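Local coordinates for protein ATP synthase subunit s, mitochondrial (Bos taurus, PDB 3E4G) that regulates the mitochondrial ATP synthase, being needed for its proton conduction and blocking a proton leak so that energy-driven ATP synthesis can proceed, at residues Gln64-Thr69 / Glu88-Cys93; Ala68-Ile73 / Lys94-Glu99; Ile76-Met81 / Glu104-Leu109; Leu117-Ile122 / Lys142-Ser147. The protein carries 1 engineered substitution. One frame throughout, in Å; residues are numbered along the deposited sequence. Where two conformers were deposited one is given.

Interaction 1. Residues Gln64-Thr69 / Glu88-Cys93; sequences QAIDAT and EKIRLC. With MG (magnesium ion), chain B.
Gln64 O opens a ladder between two parallel strands by accepting twice, from Glu88 N at 2.9 Å and, at a longer 3.2 Å, from Lys89 N. Ile66 then uses both backbone groups, its N giving to Lys89 O and its O receiving Arg91 N, and Ala68 repeats the pattern with Arg91 O and Cys93 N. Beside the ladder's start, Gln64 NE2 donates almost straight (172°) to Glu88 OE1 at 2.9 Å, within its own plane but from above the carboxylate.

At the other end Asp67 OD1 takes two donors on its syn side, both tilted from the carboxylate plane. Thr69 OG1 gives it a hydrogen bond of 2.7 Å, and Arg91 NH1, in one of two conformers, adds a salt bridge of 3.2 Å. There Arg91 CG stands opposite its backbone N (chi1 -178°) and the chain stays extended, running alongside Asp67; Cys93 CB lies over one guanidinium face, toward its rim. Thr69 O binds magnesium at 2.3 Å, Gly35 O and three waters also holding the ion.

Ile66, Ala68, Ile90 and Leu92 line the buried face of this leucine-rich-repeat sheet, where antiparallel strand 37-40 flanks 64-69 and parallel strand 118-122 flanks 89-93.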
loop_
_atom_site.group_PDB
_atom_site.type_symbol
_atom_site.label_atom_id
_atom_site.label_comp_id
_atom_site.label_asym_id
_atom_site.label_seq_id
_atom_site.Cartn_x
_atom_site.Cartn_y
_atom_site.Cartn_z
ATOM N N GLN A 64 6.959 -4.235 7.938
ATOM C CA GLN A 64 7.503 -2.885 7.953
ATOM C C GLN A 64 7.352 -2.193 6.615
ATOM O O GLN A 64 7.101 -0.984 6.537
ATOM C CB GLN A 64 9.021 -2.906 8.361
ATOM C CG GLN A 64 9.593 -1.507 8.434
ATOM C CD GLN A 64 10.976 -1.501 9.146
ATOM O OE1 GLN A 64 11.712 -2.479 9.040
ATOM N NE2 GLN A 64 11.285 -0.416 9.839
ATOM N N ALA A 65 7.605 -2.931 5.514
ATOM C CA ALA A 65 7.621 -2.355 4.176
ATOM C C ALA A 65 6.877 -3.289 3.229
ATOM O O ALA A 65 6.932 -4.506 3.337
ATOM C CB ALA A 65 9.066 -2.146 3.700
ATOM N N ILE A 66 6.213 -2.650 2.256
ATOM C CA ILE A 66 5.478 -3.323 1.191
ATOM C C ILE A 66 5.980 -2.801 -0.123
ATOM O O ILE A 66 6.121 -1.586 -0.300
ATOM C CB ILE A 66 3.962 -3.070 1.320
ATOM C CG1 ILE A 66 3.458 -3.671 2.650
ATOM C CG2 ILE A 66 3.203 -3.612 0.099
ATOM C CD1 ILE A 66 2.037 -3.217 3.025
ATOM N N ASP A 67 6.249 -3.711 -1.081
ATOM C CA ASP A 67 6.658 -3.328 -2.421
ATOM C C ASP A 67 5.765 -4.078 -3.391
ATOM O O ASP A 67 5.977 -5.289 -3.619
ATOM C CB ASP A 67 8.138 -3.640 -2.677
ATOM C CG ASP A 67 8.583 -3.279 -4.046
ATOM O OD1 ASP A 67 7.732 -2.899 -4.887
ATOM O OD2 ASP A 67 9.831 -3.351 -4.252
ATOM N N ALA A 68 4.714 -3.419 -3.860
ATOM C CA ALA A 68 3.758 -4.004 -4.798
ATOM C C ALA A 68 4.089 -3.486 -6.171
ATOM O O ALA A 68 3.675 -2.372 -6.544
ATOM C CB ALA A 68 2.329 -3.641 -4.368
ATOM N N THR A 69 4.871 -4.263 -6.919
ATOM C CA THR A 69 5.247 -3.927 -8.298
ATOM C C THR A 69 4.642 -4.963 -9.204
ATOM O O THR A 69 4.797 -6.161 -8.985
ATOM C CB THR A 69 6.797 -3.873 -8.422
ATOM O OG1 THR A 69 7.277 -2.791 -7.591
ATOM C CG2 THR A 69 7.228 -3.591 -9.874
ATOM N N GLU A 88 5.480 1.048 7.716
ATOM C CA GLU A 88 6.129 2.332 7.577
ATOM C C GLU A 88 6.379 2.772 6.139
ATOM O O GLU A 88 6.501 3.975 5.894
ATOM C CB GLU A 88 7.491 2.326 8.335
ATOM C CG GLU A 88 7.249 2.156 9.794
ATOM C CD GLU A 88 8.461 2.070 10.634
ATOM O OE1 GLU A 88 9.579 1.896 10.138
ATOM O OE2 GLU A 88 8.301 1.982 11.895
ATOM N N LYS A 89 6.517 1.818 5.214
ATOM C CA LYS A 89 6.883 2.079 3.824
ATOM C C LYS A 89 5.947 1.304 2.916
ATOM O O LYS A 89 5.779 0.089 3.086
ATOM C CB LYS A 89 8.315 1.621 3.535
ATOM C CG LYS A 89 9.403 2.357 4.297
ATOM C CD LYS A 89 10.780 1.713 4.071
ATOM C CE LYS A 89 11.906 2.561 4.475
ATOM N NZ LYS A 89 13.228 1.887 4.453
ATOM N N ILE A 90 5.367 2.004 1.915
ATOM C CA ILE A 90 4.590 1.344 0.873
ATOM C C ILE A 90 5.018 1.881 -0.469
ATOM O O ILE A 90 5.048 3.089 -0.701
ATOM C CB ILE A 90 3.064 1.577 1.045
ATOM C CG1 ILE A 90 2.576 1.005 2.376
ATOM C CG2 ILE A 90 2.293 0.956 -0.149
ATOM C CD1 ILE A 90 1.101 1.312 2.658
ATOM N N ARG A 91 5.326 0.968 -1.393
ATOM C CA ARG A 91 5.584 1.302 -2.797
ATOM C C ARG A 91 4.517 0.587 -3.631
ATOM O O ARG A 91 4.327 -0.633 -3.487
ATOM C CB ARG A 91 6.984 0.830 -3.198
ATOM C CG ARG A 91 7.347 1.151 -4.571
ATOM C CD ARG A 91 8.888 0.854 -4.677
ATOM N NE ARG A 91 9.397 1.372 -5.858
ATOM C CZ ARG A 91 9.458 0.521 -6.976
ATOM N NH1 ARG A 91 9.032 -0.705 -6.848
ATOM N NH2 ARG A 91 10.068 0.938 -8.056
ATOM N N LEU A 92 3.866 1.354 -4.473
ATOM C CA LEU A 92 2.862 0.857 -5.455
ATOM C C LEU A 92 3.446 1.236 -6.832
ATOM O O LEU A 92 3.541 2.440 -7.139
ATOM C CB LEU A 92 1.499 1.541 -5.240
ATOM C CG LEU A 92 0.921 1.398 -3.845
ATOM C CD1 LEU A 92 -0.372 2.213 -3.700
ATOM C CD2 LEU A 92 0.736 -0.035 -3.410
ATOM N N CYS A 93 3.846 0.257 -7.611
ATOM C CA CYS A 93 4.507 0.506 -8.898
ATOM C C CYS A 93 3.886 -0.409 -9.929
ATOM O O CYS A 93 3.862 -1.631 -9.760
ATOM C CB CYS A 93 6.023 0.236 -8.743
ATOM S SG CYS A 93 6.941 0.436 -10.266
HETATM MG MG MG B . 5.810 -8.016 -8.028
HETATM O O HOH W 1 4.825 -9.135 -10.055
HETATM O O HOH W 2 7.804 -7.452 -9.185
HETATM O O HOH W 3 6.661 -10.183 -7.412
#

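Interaction 2. Residues Ala68-Ile73 / Lys94-Glu99; sequences ATDSCI and KCHYIE. With MG (magnesium ion), chain B.
Cys95 SG packs into the groove between Ala68 and Ser71 at the end of strand 63-69, 3.1 Å from Ala68 O and touching both CB atoms. Further along, Ile73 and Ile98 lie side by side and point the same way, CG1 of Ile73 meeting CD1 of Ile98 at 4.1 Å in one of the two conformers of Ile98. For Ile73 this follows from chi1 of 60°, which wedges CG1 between its backbone N and carbonyl carbon. Tyr97 leans on Cys72, its CE2 4.0 Å from Cys72 CB, on the side toward Asn7 of helix 2-11.

At the opposite end the aliphatic part of Lys94 lies aslant against Asp70. Lys94 CB meets Asp70 OD1 at 3.5 Å, and a bend at chi3 brings CE beside OD2 and near Thr69 CG2.

Water completes the fit between these two loops, which leave adjacent strands of the leucine-rich-repeat sheet. One molecule gives to both Ser71 O and Ile73 O and accepts from Tyr97 N; another links Asp70 OD1 with His96 NE2. Since Asp70 OD2 and Lys94 NZ form only a long salt bridge, 3.9 Å, while one water bonds to both, their pairing is probably mediated in good part by water, and direct contact is mainly van der Waals.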
loop_
_atom_site.group_PDB
_atom_site.type_symbol
_atom_site.label_atom_id
_atom_site.label_comp_id
_atom_site.label_asym_id
_atom_site.label_seq_id
_atom_site.Cartn_x
_atom_site.Cartn_y
_atom_site.Cartn_z
ATOM N N ALA A 68 4.714 -3.419 -3.860
ATOM C CA ALA A 68 3.758 -4.004 -4.798
ATOM C C ALA A 68 4.089 -3.486 -6.171
ATOM O O ALA A 68 3.675 -2.372 -6.544
ATOM C CB ALA A 68 2.329 -3.641 -4.368
ATOM N N THR A 69 4.871 -4.263 -6.919
ATOM C CA THR A 69 5.247 -3.927 -8.298
ATOM C C THR A 69 4.642 -4.963 -9.204
ATOM O O THR A 69 4.797 -6.161 -8.985
ATOM C CB THR A 69 6.797 -3.873 -8.422
ATOM O OG1 THR A 69 7.277 -2.791 -7.591
ATOM C CG2 THR A 69 7.228 -3.591 -9.874
ATOM N N ASP A 70 3.957 -4.509 -10.264
ATOM C CA ASP A 70 3.339 -5.446 -11.214
ATOM C C ASP A 70 2.430 -6.404 -10.438
ATOM O O ASP A 70 2.452 -7.615 -10.620
ATOM C CB ASP A 70 4.388 -6.186 -12.032
ATOM C CG ASP A 70 5.003 -5.306 -13.105
ATOM O OD1 ASP A 70 4.190 -4.759 -13.889
ATOM O OD2 ASP A 70 6.220 -5.227 -13.243
ATOM N N SER A 71 1.565 -5.838 -9.593
ATOM C CA SER A 71 0.709 -6.574 -8.669
ATOM C C SER A 71 -0.754 -6.371 -9.045
ATOM O O SER A 71 -1.139 -5.315 -9.573
ATOM C CB SER A 71 0.979 -6.074 -7.266
ATOM O OG SER A 71 0.081 -6.579 -6.301
ATOM N N CYS A 72 -1.591 -7.347 -8.682
ATOM C CA CYS A 72 -3.060 -7.257 -8.935
ATOM C C CYS A 72 -3.836 -6.817 -7.748
ATOM O O CYS A 72 -5.088 -6.938 -7.762
ATOM C CB CYS A 72 -3.581 -8.628 -9.501
ATOM S SG CYS A 72 -3.521 -9.962 -8.300
ATOM N N ILE A 73 -3.210 -6.223 -6.733
ATOM C CA ILE A 73 -3.969 -5.716 -5.593
ATOM C C ILE A 73 -4.924 -4.621 -6.055
ATOM O O ILE A 73 -4.668 -3.805 -6.938
ATOM C CB ILE A 73 -3.050 -5.230 -4.469
ATOM C CG1 ILE A 73 -2.108 -4.093 -4.929
ATOM C CG2 ILE A 73 -2.309 -6.401 -3.845
ATOM C CD1 ILE A 73 -1.178 -3.631 -3.755
ATOM N N LYS A 94 3.371 0.175 -11.018
ATOM C CA LYS A 94 2.792 -0.642 -12.103
ATOM C C LYS A 94 1.721 -1.577 -11.497
ATOM O O LYS A 94 1.630 -2.769 -11.795
ATOM C CB LYS A 94 3.868 -1.440 -12.844
ATOM C CG LYS A 94 4.822 -0.559 -13.599
ATOM C CD LYS A 94 5.974 -1.310 -14.336
ATOM C CE LYS A 94 7.042 -1.785 -13.404
ATOM N NZ LYS A 94 8.348 -2.132 -14.169
ATOM N N CYS A 95 0.872 -0.966 -10.635
ATOM C CA CYS A 95 -0.321 -1.645 -10.065
ATOM C C CYS A 95 -1.491 -1.161 -10.892
ATOM O O CYS A 95 -2.069 -0.099 -10.659
ATOM C CB CYS A 95 -0.501 -1.369 -8.599
ATOM S SG CYS A 95 0.773 -2.091 -7.559
ATOM N N HIS A 96 -1.807 -1.902 -11.961
ATOM C CA HIS A 96 -2.736 -1.407 -12.984
ATOM C C HIS A 96 -4.159 -1.343 -12.522
ATOM O O HIS A 96 -4.979 -0.678 -13.180
ATOM C CB HIS A 96 -2.523 -2.167 -14.256
ATOM C CG HIS A 96 -1.093 -2.054 -14.787
ATOM N ND1 HIS A 96 -0.435 -0.868 -14.948
ATOM C CD2 HIS A 96 -0.198 -3.040 -15.027
ATOM C CE1 HIS A 96 0.793 -1.133 -15.364
ATOM N NE2 HIS A 96 0.952 -2.443 -15.448
ATOM N N TYR A 97 -4.514 -1.997 -11.425
ATOM C CA TYR A 97 -5.887 -2.018 -10.938
ATOM C C TYR A 97 -6.125 -1.011 -9.855
ATOM O O TYR A 97 -7.308 -0.818 -9.494
ATOM C CB TYR A 97 -6.262 -3.396 -10.467
ATOM C CG TYR A 97 -6.143 -4.453 -11.504
ATOM C CD1 TYR A 97 -7.179 -4.744 -12.280
ATOM C CD2 TYR A 97 -5.059 -5.281 -11.550
ATOM C CE1 TYR A 97 -7.066 -5.742 -13.273
ATOM C CE2 TYR A 97 -4.890 -6.266 -12.483
ATOM C CZ TYR A 97 -5.873 -6.472 -13.344
ATOM O OH TYR A 97 -5.830 -7.479 -14.300
ATOM N N ILE A 98 -5.098 -0.409 -9.268
ATOM C CA ILE A 98 -5.222 0.620 -8.192
ATOM C C ILE A 98 -6.012 1.791 -8.751
ATOM O O ILE A 98 -5.795 2.180 -9.932
ATOM C CB ILE A 98 -3.790 1.003 -7.617
ATOM C CG1 ILE A 98 -3.197 -0.190 -6.916
ATOM C CG2 ILE A 98 -3.804 2.327 -6.774
ATOM C CD1 ILE A 98 -2.094 -0.084 -5.918
ATOM N N GLU A 99 -6.816 2.405 -7.937
ATOM C CA GLU A 99 -7.529 3.634 -8.286
ATOM C C GLU A 99 -7.524 4.579 -7.046
ATOM O O GLU A 99 -7.098 4.209 -5.942
ATOM C CB GLU A 99 -8.986 3.304 -8.690
ATOM C CG GLU A 99 -9.172 2.358 -9.788
ATOM C CD GLU A 99 -10.579 2.082 -10.125
ATOM O OE1 GLU A 99 -11.472 2.727 -9.556
ATOM O OE2 GLU A 99 -10.859 1.179 -10.962
HETATM MG MG MG B . 5.810 -8.016 -8.028
HETATM O O HOH W 4 3.633 -3.486 -16.224
HETATM O O HOH W 5 1.458 -5.468 -13.912
HETATM O O HOH W 6 7.560 -4.437 -15.374
HETATM O O HOH W 1 4.825 -9.135 -10.055
HETATM O O HOH W 7 -3.119 -3.355 -9.203
HETATM O O HOH W 8 -0.759 -4.623 -12.275
HETATM O O HOH W 2 7.804 -7.452 -9.185
HETATM O O HOH W 3 6.661 -10.183 -7.412
#

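Interaction 3. Residues Ile76-Met81 / Glu104-Leu109; sequences IGFDHM and ERLSQL
Arg105 and Asp79 supply the charged part of this contact. Arg105 NH1 donates to Asp79 OD1 at 2.9 Å in a salt bridge that uses the syn lone pair of the carboxylate, with an N-H...O angle of 151°. The two side chains cross at about a right angle, and OD1 lies 19° out of the guanidinium plane. A water that donates to Asp79 OD2 accepts a weak bond from the same NH1.

The guanidinium is also met over a face: Ile76 CG2 sits above its centre, 3.8 Å from Arg105 CZ. A bend at chi3 (-67°) of an otherwise extended Arg105 turns the group so that a face meets Ile76 and an edge meets Asp79, while CD brushes Phe78 CB.

In a leucine-rich repeat the side of the solenoid away from the sheet is built from such helical segments, here the 3-10 segment 76-81 of repeat 2 and, in repeat 3, the later part of helix 100-107 with the residues that follow it, laid next to each other.

The apolar contacts lie further in. Leu106 CD2 approaches Phe78 CD1 to 3.7 Å and Met81 CG to 3.9 Å, crossing both side chains at a slant. Leu109 CD1 meets Met81 CB at 3.5 Å. Trp30 of helix 23-33 meets the Phe78 ring edge-to-face, and Leu112 of helix 110-115 packs against both Met81 and Leu106.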
loop_
_atom_site.group_PDB
_atom_site.type_symbol
_atom_site.label_atom_id
_atom_site.label_comp_id
_atom_site.label_asym_id
_atom_site.label_seq_id
_atom_site.Cartn_x
_atom_site.Cartn_y
_atom_site.Cartn_z
ATOM N N ILE A 76 -10.955 -3.645 -2.223
ATOM C CA ILE A 76 -11.236 -4.253 -0.937
ATOM C C ILE A 76 -10.084 -5.204 -0.529
ATOM O O ILE A 76 -10.038 -5.598 0.647
ATOM C CB ILE A 76 -12.661 -4.774 -0.763
ATOM C CG1 ILE A 76 -12.778 -5.841 -1.794
ATOM C CG2 ILE A 76 -13.676 -3.630 -0.744
ATOM C CD1 ILE A 76 -11.661 -6.628 -2.501
ATOM N N GLY A 77 -9.100 -5.550 -1.394
ATOM C CA GLY A 77 -7.916 -6.249 -0.890
ATOM C C GLY A 77 -7.228 -5.457 0.218
ATOM O O GLY A 77 -6.657 -6.035 1.136
ATOM N N PHE A 78 -7.300 -4.130 0.128
ATOM C CA PHE A 78 -6.662 -3.297 1.142
ATOM C C PHE A 78 -7.310 -3.395 2.496
ATOM O O PHE A 78 -6.700 -2.925 3.475
ATOM C CB PHE A 78 -6.565 -1.847 0.652
ATOM C CG PHE A 78 -5.586 -1.653 -0.492
ATOM C CD1 PHE A 78 -4.208 -1.670 -0.292
ATOM C CD2 PHE A 78 -6.017 -1.511 -1.779
ATOM C CE1 PHE A 78 -3.319 -1.521 -1.344
ATOM C CE2 PHE A 78 -5.149 -1.402 -2.833
ATOM C CZ PHE A 78 -3.796 -1.366 -2.629
ATOM N N ASP A 79 -8.473 -4.023 2.622
ATOM C CA ASP A 79 -9.004 -4.319 3.938
ATOM C C ASP A 79 -8.079 -5.249 4.737
ATOM O O ASP A 79 -8.166 -5.290 5.986
ATOM C CB ASP A 79 -10.418 -4.831 3.871
ATOM C CG ASP A 79 -11.446 -3.729 3.473
ATOM O OD1 ASP A 79 -11.113 -2.533 3.445
ATOM O OD2 ASP A 79 -12.567 -4.125 3.191
ATOM N N HIS A 80 -7.191 -5.972 4.063
ATOM C CA HIS A 80 -6.169 -6.741 4.809
ATOM C C HIS A 80 -5.229 -5.824 5.637
ATOM O O HIS A 80 -4.491 -6.303 6.481
ATOM C CB HIS A 80 -5.259 -7.550 3.862
ATOM C CG HIS A 80 -5.919 -8.756 3.244
ATOM N ND1 HIS A 80 -6.527 -8.714 2.003
ATOM C CD2 HIS A 80 -6.038 -10.032 3.662
ATOM C CE1 HIS A 80 -6.961 -9.946 1.733
ATOM N NE2 HIS A 80 -6.696 -10.755 2.718
ATOM N N MET A 81 -5.214 -4.563 5.307
ATOM C CA MET A 81 -4.298 -3.543 5.947
ATOM C C MET A 81 -4.867 -3.185 7.360
ATOM O O MET A 81 -4.150 -2.545 8.123
ATOM C CB MET A 81 -4.174 -2.264 5.099
ATOM C CG MET A 81 -3.543 -2.522 3.701
ATOM S SD MET A 81 -1.827 -3.173 3.674
ATOM C CE MET A 81 -0.975 -1.846 4.431
ATOM N N GLU A 104 -7.874 6.261 -1.046
ATOM C CA GLU A 104 -8.826 6.763 -0.069
ATOM C C GLU A 104 -8.982 5.719 1.048
ATOM O O GLU A 104 -8.917 6.081 2.261
ATOM C CB GLU A 104 -10.149 7.095 -0.720
ATOM C CG GLU A 104 -10.067 8.295 -1.606
ATOM C CD GLU A 104 -11.196 8.465 -2.590
ATOM O OE1 GLU A 104 -12.023 7.563 -2.738
ATOM O OE2 GLU A 104 -11.221 9.506 -3.239
ATOM N N ARG A 105 -9.234 4.459 0.710
ATOM C CA ARG A 105 -9.396 3.426 1.704
ATOM C C ARG A 105 -8.181 3.328 2.638
ATOM O O ARG A 105 -8.285 3.251 3.864
ATOM C CB ARG A 105 -9.667 2.066 0.998
ATOM C CG ARG A 105 -9.958 0.824 1.853
ATOM C CD ARG A 105 -10.260 -0.426 1.005
ATOM N NE ARG A 105 -11.495 -0.284 0.277
ATOM C CZ ARG A 105 -12.755 -0.303 0.824
ATOM N NH1 ARG A 105 -12.935 -0.756 2.063
ATOM N NH2 ARG A 105 -13.763 0.067 0.125
ATOM N N LEU A 106 -6.995 3.349 2.020
ATOM C CA LEU A 106 -5.729 3.320 2.833
ATOM C C LEU A 106 -5.653 4.520 3.773
ATOM O O LEU A 106 -5.266 4.407 4.948
ATOM C CB LEU A 106 -4.548 3.353 1.919
ATOM C CG LEU A 106 -4.209 2.011 1.198
ATOM C CD1 LEU A 106 -3.169 2.290 0.115
ATOM C CD2 LEU A 106 -3.687 1.003 2.148
ATOM N N SER A 107 -5.969 5.701 3.242
ATOM C CA SER A 107 -5.783 6.965 3.993
ATOM C C SER A 107 -6.654 6.993 5.229
ATOM O O SER A 107 -6.336 7.752 6.164
ATOM C CB SER A 107 -6.077 8.157 3.125
ATOM O OG SER A 107 -7.476 8.319 2.878
ATOM N N GLN A 108 -7.776 6.279 5.225
ATOM C CA GLN A 108 -8.741 6.258 6.328
ATOM C C GLN A 108 -8.453 5.271 7.429
ATOM O O GLN A 108 -9.146 5.228 8.440
ATOM C CB GLN A 108 -10.172 6.008 5.736
ATOM C CG GLN A 108 -10.635 7.223 4.940
ATOM C CD GLN A 108 -10.875 8.346 5.775
ATOM O OE1 GLN A 108 -10.561 9.543 5.407
ATOM N NE2 GLN A 108 -11.504 8.190 6.914
ATOM N N LEU A 109 -7.400 4.440 7.239
ATOM C CA LEU A 109 -7.045 3.449 8.252
ATOM C C LEU A 109 -6.186 4.160 9.302
ATOM O O LEU A 109 -5.032 4.538 9.024
ATOM C CB LEU A 109 -6.289 2.297 7.600
ATOM C CG LEU A 109 -7.196 1.391 6.738
ATOM C CD1 LEU A 109 -6.326 0.362 6.051
ATOM C CD2 LEU A 109 -8.322 0.745 7.631
HETATM O O HOH W 9 -14.812 -2.713 3.653
#

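Interaction 4. Residues Leu117-Ile122 / Lys142-Ser147; sequences LEMEII and KYLFLS
Met119, Ile121, Leu144 and Leu146 form the buried face shared by two parallel strands. Leu144 CD1 lies 4.0 Å from Met119 CB, and the same methyl comes up against Met119 O. One step along, Leu146 CD2 reaches Ile121 CB. Ile132 of helix 129-134 packs on both Ile121 and Leu146 from the inside.

The backbone ladder lies between the two faces. Leu117 O accepts from Lys142 N at 2.7 Å and from Tyr143 N, after which Met119 and Ile121 each give and receive one bond, with Tyr143 O, Phe145 N, Phe145 O and Ser147 N as their partners.

On the outer face aromatic rings lie beside acidic chains. Tyr143 projects with CG trans to its N (chi1 -178°), running alongside Glu118, whose CG, in one of two conformers, meets the ring edge at CD2, 3.7 Å away. Ile122 CD1 approaches Phe145 CE2 at 3.7 Å, and Glu120 OE2 stands at the edge of that ring, 3.7 Å from CD2. Glu120 also has a long, weak ion pair with Arg91.

Strand 118-122, helix 129-134 and strand 143-147 make a beta-alpha-beta unit; repeated side by side, such units build the curved parallel sheet and helical back of a leucine-rich-repeat solenoid.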
loop_
_atom_site.group_PDB
_atom_site.type_symbol
_atom_site.label_atom_id
_atom_site.label_comp_id
_atom_site.label_asym_id
_atom_site.label_seq_id
_atom_site.Cartn_x
_atom_site.Cartn_y
_atom_site.Cartn_z
ATOM N N LEU A 117 5.420 6.336 7.153
ATOM C CA LEU A 117 6.535 7.285 6.984
ATOM C C LEU A 117 6.868 7.599 5.520
ATOM O O LEU A 117 7.330 8.699 5.237
ATOM C CB LEU A 117 7.813 6.773 7.684
ATOM C CG LEU A 117 7.638 6.421 9.162
ATOM C CD1 LEU A 117 8.965 5.882 9.710
ATOM C CD2 LEU A 117 7.196 7.685 9.954
ATOM N N GLU A 118 6.718 6.609 4.640
ATOM C CA GLU A 118 7.227 6.736 3.272
ATOM C C GLU A 118 6.232 6.068 2.312
ATOM O O GLU A 118 5.833 4.923 2.544
ATOM C CB GLU A 118 8.572 6.015 3.160
ATOM C CG GLU A 118 9.084 5.676 1.763
ATOM C CD GLU A 118 10.388 4.948 1.736
ATOM O OE1 GLU A 118 11.326 5.465 2.425
ATOM O OE2 GLU A 118 10.431 3.917 1.045
ATOM N N MET A 119 5.908 6.768 1.232
ATOM C CA MET A 119 5.122 6.107 0.181
ATOM C C MET A 119 5.612 6.534 -1.171
ATOM O O MET A 119 6.100 7.644 -1.373
ATOM C CB MET A 119 3.641 6.430 0.377
ATOM C CG MET A 119 2.742 5.675 -0.464
ATOM S SD MET A 119 1.036 5.888 0.123
ATOM C CE MET A 119 0.295 4.660 -0.921
ATOM N N GLU A 120 5.464 5.591 -2.091
ATOM C CA GLU A 120 5.931 5.778 -3.480
ATOM C C GLU A 120 4.795 5.252 -4.389
ATOM O O GLU A 120 4.326 4.130 -4.151
ATOM C CB GLU A 120 7.187 4.975 -3.740
ATOM C CG GLU A 120 8.336 5.329 -2.730
ATOM C CD GLU A 120 9.506 4.436 -3.014
ATOM O OE1 GLU A 120 9.466 3.231 -2.771
ATOM O OE2 GLU A 120 10.463 4.900 -3.693
ATOM N N ILE A 121 4.415 6.045 -5.366
ATOM C CA ILE A 121 3.343 5.646 -6.317
ATOM C C ILE A 121 3.870 5.950 -7.700
ATOM O O ILE A 121 4.112 7.127 -8.029
ATOM C CB ILE A 121 2.020 6.379 -6.016
ATOM C CG1 ILE A 121 1.603 6.195 -4.557
ATOM C CG2 ILE A 121 0.934 5.830 -6.958
ATOM C CD1 ILE A 121 0.385 7.020 -4.170
ATOM N N ILE A 122 4.069 4.899 -8.476
ATOM C CA ILE A 122 4.833 4.977 -9.747
ATOM C C ILE A 122 4.048 4.226 -10.793
ATOM O O ILE A 122 3.767 3.033 -10.648
ATOM C CB ILE A 122 6.218 4.318 -9.572
ATOM C CG1 ILE A 122 7.004 4.988 -8.411
ATOM C CG2 ILE A 122 6.994 4.410 -10.910
ATOM C CD1 ILE A 122 8.044 4.114 -7.826
ATOM N N LYS A 142 6.981 11.343 5.846
ATOM C CA LYS A 142 8.221 12.103 5.628
ATOM C C LYS A 142 8.674 12.083 4.195
ATOM O O LYS A 142 9.494 12.964 3.822
ATOM C CB LYS A 142 9.316 11.590 6.533
ATOM C CG LYS A 142 9.023 11.745 8.044
ATOM C CD LYS A 142 8.833 13.337 8.345
ATOM C CE LYS A 142 10.108 14.084 8.026
ATOM N NZ LYS A 142 10.109 15.359 8.803
ATOM N N TYR A 143 8.285 11.114 3.412
ATOM C CA TYR A 143 8.738 10.992 2.013
ATOM C C TYR A 143 7.560 10.541 1.159
ATOM O O TYR A 143 6.915 9.528 1.521
ATOM C CB TYR A 143 9.898 9.944 1.936
ATOM C CG TYR A 143 10.465 9.766 0.565
ATOM C CD1 TYR A 143 11.246 10.741 -0.001
ATOM C CD2 TYR A 143 10.216 8.617 -0.153
ATOM C CE1 TYR A 143 11.809 10.532 -1.258
ATOM C CE2 TYR A 143 10.825 8.405 -1.401
ATOM C CZ TYR A 143 11.607 9.379 -1.933
ATOM O OH TYR A 143 12.258 9.165 -3.160
ATOM N N LEU A 144 7.343 11.225 0.059
ATOM C CA LEU A 144 6.299 10.829 -0.922
ATOM C C LEU A 144 6.929 11.029 -2.286
ATOM O O LEU A 144 7.290 12.158 -2.635
ATOM C CB LEU A 144 5.027 11.680 -0.784
ATOM C CG LEU A 144 3.891 11.346 -1.741
ATOM C CD1 LEU A 144 3.434 9.926 -1.622
ATOM C CD2 LEU A 144 2.694 12.311 -1.518
ATOM N N PHE A 145 6.987 9.964 -3.043
ATOM C CA PHE A 145 7.554 9.970 -4.401
ATOM C C PHE A 145 6.424 9.580 -5.357
ATOM O O PHE A 145 5.839 8.494 -5.221
ATOM C CB PHE A 145 8.691 8.951 -4.485
ATOM C CG PHE A 145 9.267 8.704 -5.843
ATOM C CD1 PHE A 145 9.423 9.722 -6.763
ATOM C CD2 PHE A 145 9.618 7.416 -6.201
ATOM C CE1 PHE A 145 10.003 9.424 -8.026
ATOM C CE2 PHE A 145 10.188 7.121 -7.439
ATOM C CZ PHE A 145 10.362 8.155 -8.336
ATOM N N LEU A 146 6.147 10.465 -6.305
ATOM C CA LEU A 146 5.101 10.255 -7.341
ATOM C C LEU A 146 5.778 10.280 -8.701
ATOM O O LEU A 146 6.500 11.249 -8.989
ATOM C CB LEU A 146 4.054 11.368 -7.271
ATOM C CG LEU A 146 3.410 11.556 -5.899
ATOM C CD1 LEU A 146 2.337 12.692 -5.952
ATOM C CD2 LEU A 146 2.790 10.278 -5.384
ATOM N N SER A 147 5.516 9.298 -9.538
ATOM C CA SER A 147 6.186 9.218 -10.816
ATOM C C SER A 147 5.255 8.618 -11.874
ATOM O O SER A 147 4.597 7.594 -11.616
ATOM C CB SER A 147 7.378 8.305 -10.702
ATOM O OG SER A 147 7.954 8.080 -11.984
#

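In the fold
All four contacts are partly buried, each pairing an apolar core with a more exposed polar part. Interactions 1 and 4 are ladders in one sheet, joined where Leu92 N and O probably hydrogen-bond with Glu120 O and Ile122 N; Ile66 and Leu92, or Ile121 and Leu146, face inward, while the outer faces carry a salt bridge in one and aromatic rings beside acids in the other. Interaction 2 continues interaction 1, sharing Ala68, Thr69 and the magnesium site, but exchanges the ladder for van der Waals contact and water around exposed Asp70 and His96. Interaction 3 lies on the helical side: Met81 packs on Ile66, and Phe78 on Ile73 and Ile98, while its Asp79-Arg105 ion pair is peripheral.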